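Local structure of putative succinylglutamate desuccinylase / aspartoacylase (Shewanella amazonensis, 3FMC) at residues A191-P203 / P277-Y290. The protein is probably a zinc-dependent hydrolase of the succinylglutamate desuccinylase/aspartoacylase family, acting on ester bonds. Residues are numbered along the deposited sequence; the frame is centred on the assembly and turned at random.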
# COMPACT_ATOMS: atom_id res chain seq x y z
N ALA C 191 -5.43 -28.78 24.85
CA ALA C 191 -4.51 -27.78 25.36
C ALA C 191 -3.47 -28.34 26.32
O ALA C 191 -2.38 -27.83 26.39
CB ALA C 191 -5.30 -26.61 26.02
N GLN C 192 -3.81 -29.43 27.00
CA GLN C 192 -2.90 -30.08 27.94
C GLN C 192 -1.67 -30.71 27.28
O GLN C 192 -0.69 -30.95 27.97
CB GLN C 192 -3.63 -31.16 28.77
CG GLN C 192 -4.78 -30.66 29.61
CD GLN C 192 -4.35 -29.69 30.70
OE1 GLN C 192 -3.36 -29.90 31.39
NE2 GLN C 192 -5.11 -28.61 30.86
N TYR C 193 -1.70 -30.91 25.95
CA TYR C 193 -0.60 -31.59 25.23
C TYR C 193 0.37 -30.68 24.53
O TYR C 193 1.57 -30.97 24.44
CB TYR C 193 -1.20 -32.65 24.29
CG TYR C 193 -2.03 -33.63 25.06
CD1 TYR C 193 -1.44 -34.67 25.80
CD2 TYR C 193 -3.39 -33.49 25.13
CE1 TYR C 193 -2.20 -35.53 26.56
CE2 TYR C 193 -4.16 -34.35 25.88
CZ TYR C 193 -3.56 -35.37 26.59
OH TYR C 193 -4.40 -36.20 27.33
N PHE C 194 -0.13 -29.54 24.04
CA PHE C 194 0.74 -28.56 23.41
C PHE C 194 1.54 -27.78 24.48
O PHE C 194 1.23 -27.88 25.67
CB PHE C 194 -0.07 -27.60 22.52
CG PHE C 194 -0.79 -28.29 21.38
CD1 PHE C 194 -0.15 -28.51 20.17
CD2 PHE C 194 -2.09 -28.71 21.52
CE1 PHE C 194 -0.82 -29.16 19.13
CE2 PHE C 194 -2.76 -29.34 20.47
CZ PHE C 194 -2.12 -29.54 19.28
N SER C 195 2.57 -27.07 24.03
CA SER C 195 3.44 -26.23 24.87
C SER C 195 3.03 -24.74 24.72
O SER C 195 3.83 -23.87 24.35
CB SER C 195 4.89 -26.43 24.43
OG SER C 195 5.23 -27.81 24.59
N ILE C 196 1.75 -24.50 25.03
CA ILE C 196 1.14 -23.19 24.85
C ILE C 196 0.46 -22.75 26.16
O ILE C 196 -0.52 -23.37 26.60
CB ILE C 196 0.16 -23.23 23.67
CG1 ILE C 196 0.94 -23.63 22.38
CG2 ILE C 196 -0.48 -21.83 23.49
CD1 ILE C 196 0.12 -23.83 21.10
N PRO C 197 0.96 -21.65 26.75
CA PRO C 197 0.47 -21.19 28.06
C PRO C 197 -0.96 -20.67 28.09
O PRO C 197 -1.60 -20.74 29.12
CB PRO C 197 1.51 -20.12 28.44
CG PRO C 197 2.03 -19.57 27.16
CD PRO C 197 2.00 -20.77 26.20
N TYR C 198 -1.48 -20.16 26.96
CA TYR C 198 -2.81 -19.52 26.94
C TYR C 198 -3.70 -20.04 25.84
O TYR C 198 -3.31 -20.04 24.67
CB TYR C 198 -2.63 -17.99 26.85
CG TYR C 198 -1.98 -17.42 28.11
CD1 TYR C 198 -2.72 -17.31 29.29
CD2 TYR C 198 -0.65 -17.09 28.15
CE1 TYR C 198 -2.14 -16.85 30.45
CE2 TYR C 198 -0.07 -16.60 29.33
CZ TYR C 198 -0.84 -16.50 30.47
OH TYR C 198 -0.32 -16.02 31.67
N THR C 199 -4.90 -20.47 26.21
CA THR C 199 -5.82 -21.06 25.26
C THR C 199 -7.19 -20.35 25.27
O THR C 199 -7.76 -20.09 26.32
CB THR C 199 -6.03 -22.58 25.53
OG1 THR C 199 -4.74 -23.31 25.52
CG2 THR C 199 -7.04 -23.16 24.55
N LEU C 200 -7.70 -20.07 24.08
CA LEU C 200 -9.05 -19.53 23.87
C LEU C 200 -9.94 -20.70 23.50
O LEU C 200 -9.68 -21.40 22.52
CB LEU C 200 -9.07 -18.50 22.73
CG LEU C 200 -8.34 -17.19 23.06
CD1 LEU C 200 -7.91 -16.38 21.89
CD2 LEU C 200 -9.23 -16.38 24.02
N LEU C 201 -10.95 -20.96 24.34
CA LEU C 201 -11.95 -22.00 24.09
C LEU C 201 -13.08 -21.40 23.27
O LEU C 201 -13.74 -20.42 23.67
CB LEU C 201 -12.45 -22.59 25.42
CG LEU C 201 -11.41 -23.28 26.31
CD1 LEU C 201 -11.97 -23.61 27.69
CD2 LEU C 201 -10.86 -24.53 25.63
N ILE C 202 -13.31 -21.99 22.09
CA ILE C 202 -14.21 -21.40 21.10
C ILE C 202 -15.44 -22.26 20.84
O ILE C 202 -15.38 -23.50 20.89
CB ILE C 202 -13.42 -21.00 19.78
CG1 ILE C 202 -13.02 -22.21 18.93
CG2 ILE C 202 -12.16 -20.13 20.10
CD1 ILE C 202 -12.42 -21.77 17.57
N PRO C 203 -16.58 -21.61 20.56
CA PRO C 203 -17.84 -22.30 20.41
C PRO C 203 -18.11 -22.82 19.01
O PRO C 203 -17.32 -22.61 18.08
CB PRO C 203 -18.86 -21.22 20.72
CG PRO C 203 -18.22 -19.97 20.21
CD PRO C 203 -16.74 -20.15 20.44
N PRO C 277 3.51 -34.44 27.57
CA PRO C 277 3.47 -32.98 27.54
C PRO C 277 4.51 -32.32 28.42
O PRO C 277 4.86 -32.85 29.51
CB PRO C 277 2.08 -32.66 28.10
CG PRO C 277 1.30 -33.85 27.87
CD PRO C 277 2.26 -34.99 28.09
N LYS C 278 5.01 -31.18 27.94
CA LYS C 278 5.95 -30.37 28.69
C LYS C 278 5.24 -29.90 29.94
O LYS C 278 4.09 -29.45 29.87
CB LYS C 278 6.39 -29.19 27.88
CG LYS C 278 7.38 -28.29 28.58
CD LYS C 278 7.73 -27.13 27.67
CE LYS C 278 8.70 -26.15 28.33
NZ LYS C 278 8.72 -24.90 27.54
N PRO C 279 5.88 -30.04 31.12
CA PRO C 279 5.18 -29.54 32.30
C PRO C 279 5.28 -27.97 32.31
O PRO C 279 6.34 -27.38 32.02
CB PRO C 279 5.91 -30.23 33.47
CG PRO C 279 7.23 -30.58 32.95
CD PRO C 279 7.20 -30.63 31.46
N MSE C 280 4.12 -27.34 32.51
CA MSE C 280 3.98 -25.88 32.51
C MSE C 280 2.55 -25.58 32.91
O MSE C 280 1.67 -26.43 32.79
CB MSE C 280 4.30 -25.26 31.14
CG MSE C 280 3.45 -25.80 30.01
SE MSE C 280 3.98 -25.06 28.35
CE MSE C 280 3.11 -23.40 28.53
N LYS C 281 2.31 -24.37 33.44
CA LYS C 281 0.94 -23.98 33.81
C LYS C 281 0.25 -23.61 32.51
O LYS C 281 0.88 -23.04 31.61
CB LYS C 281 0.91 -22.78 34.75
CG LYS C 281 1.39 -23.05 36.16
CD LYS C 281 0.30 -23.65 37.02
CE LYS C 281 0.67 -23.54 38.48
NZ LYS C 281 2.09 -23.98 38.70
N ARG C 282 -1.01 -24.02 32.40
CA ARG C 282 -1.80 -23.79 31.21
C ARG C 282 -3.08 -23.13 31.59
O ARG C 282 -3.88 -23.67 32.39
CB ARG C 282 -2.06 -25.10 30.47
CG ARG C 282 -0.80 -25.63 29.79
CD ARG C 282 -1.07 -27.01 29.14
NE ARG C 282 0.10 -27.48 28.40
CZ ARG C 282 1.06 -28.25 28.92
NH1 ARG C 282 0.99 -28.64 30.18
NH2 ARG C 282 2.11 -28.60 28.20
N TYR C 283 -3.33 -21.98 30.96
CA TYR C 283 -4.51 -21.21 31.27
C TYR C 283 -5.43 -21.07 30.08
O TYR C 283 -5.00 -21.24 28.95
CB TYR C 283 -4.11 -19.81 31.73
CG TYR C 283 -3.25 -19.84 32.96
CD1 TYR C 283 -3.81 -19.91 34.24
CD2 TYR C 283 -1.89 -19.83 32.85
CE1 TYR C 283 -2.99 -19.96 35.37
CE2 TYR C 283 -1.09 -19.88 33.95
CZ TYR C 283 -1.64 -19.93 35.19
OH TYR C 283 -0.76 -20.03 36.25
N GLY C 284 -6.69 -20.77 30.36
CA GLY C 284 -7.68 -20.57 29.29
C GLY C 284 -8.70 -19.52 29.63
O GLY C 284 -8.70 -18.96 30.73
N CYS C 285 -9.48 -19.16 28.62
CA CYS C 285 -10.65 -18.32 28.81
C CYS C 285 -11.58 -18.61 27.65
O CYS C 285 -11.14 -19.12 26.61
CB CYS C 285 -10.30 -16.84 28.97
SG CYS C 285 -10.20 -15.85 27.51
N PHE C 286 -12.88 -18.40 27.86
CA PHE C 286 -13.83 -18.57 26.80
C PHE C 286 -13.68 -17.36 25.87
O PHE C 286 -13.42 -16.24 26.33
CB PHE C 286 -15.24 -18.71 27.34
CG PHE C 286 -15.45 -20.01 28.03
CD1 PHE C 286 -15.73 -21.13 27.30
CD2 PHE C 286 -15.26 -20.13 29.39
CE1 PHE C 286 -15.89 -22.35 27.92
CE2 PHE C 286 -15.43 -21.35 30.01
CZ PHE C 286 -15.74 -22.46 29.25
N LEU C 287 -13.90 -17.59 24.59
CA LEU C 287 -13.66 -16.60 23.55
C LEU C 287 -14.34 -15.27 23.80
O LEU C 287 -13.76 -14.21 23.50
CB LEU C 287 -14.07 -17.14 22.20
CG LEU C 287 -13.83 -16.24 20.98
CD1 LEU C 287 -12.33 -16.00 20.74
CD2 LEU C 287 -14.56 -16.87 19.77
N LYS C 288 -15.55 -15.31 24.34
CA LYS C 288 -16.32 -14.08 24.64
C LYS C 288 -15.58 -13.14 25.63
O LYS C 288 -15.85 -11.93 25.68
CB LYS C 288 -17.72 -14.41 25.18
CG LYS C 288 -17.71 -14.95 26.59
CD LYS C 288 -19.11 -15.27 27.13
CE LYS C 288 -18.95 -15.87 28.55
NZ LYS C 288 -20.20 -16.45 29.15
N ASN C 289 -14.66 -13.70 26.41
CA ASN C 289 -13.89 -12.92 27.37
C ASN C 289 -12.52 -12.41 26.86
O ASN C 289 -11.73 -11.84 27.61
CB ASN C 289 -13.76 -13.74 28.65
CG ASN C 289 -15.09 -13.93 29.34
OD1 ASN C 289 -15.93 -13.03 29.29
ND2 ASN C 289 -15.30 -15.09 29.95
N TYR C 290 -12.28 -12.60 25.57
CA TYR C 290 -11.08 -12.12 24.87
C TYR C 290 -11.45 -10.74 24.31
O TYR C 290 -12.32 -10.64 23.44
CB TYR C 290 -10.68 -13.12 23.77
CG TYR C 290 -9.33 -12.91 23.11
CD1 TYR C 290 -8.21 -12.53 23.84
CD2 TYR C 290 -9.16 -13.16 21.74
CE1 TYR C 290 -6.96 -12.37 23.22
CE2 TYR C 290 -7.92 -13.05 21.12
CZ TYR C 290 -6.82 -12.66 21.86
OH TYR C 290 -5.57 -12.53 21.27
O HOH W 1 -1.42 -28.30 32.51
O HOH W 2 4.14 -30.12 25.36
O HOH W 3 -3.18 -23.19 27.60
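R282 and F194 are tied together side-on: NE (3.0 Å) and NH2 (2.8 Å) of R282 both donate to F194 O, which lies near the guanidinium plane. R282 NH2 also donates to K278 O at 2.7 Å, so one buried cation gathers the carbonyls of two loops, a task suited to arginine's flat, many-donor head. Its extended chain (chi2 175°, chi3 176°) carries the head to the 191-196 loop, where Q192 O covers one face and CG of M280, a selenomethionine, the other. A leucine in its place would probably leave F194 O and K278 O without these donors.

Beyond this clamp, strands 198-202 and 283-286 run parallel, joined by five backbone bonds that begin with Y283 N to P197 O and end with L287 N to L201 O. Water 3 links T199 OG1 to I196 O and Y283 O. G284 CA lies only 3.0 Å from T199 O, close quarters that suit a residue lacking a side chain.

On one face the Y198 and Y283 rings lie nearly parallel but barely overlap, and L200 CD1 sits over the Y290 ring, 3.6 Å from its centroid, a CH-pi contact; leucine's branched tip rests both methyls on this broad ring. On the other, L201 CD1 lies over the F286 ring, toward its rim. Strand 198-202 thus lies between parallel neighbours 176-184 and 283-286, consistent with the zinc-carboxypeptidase-like (M14) fold of this family.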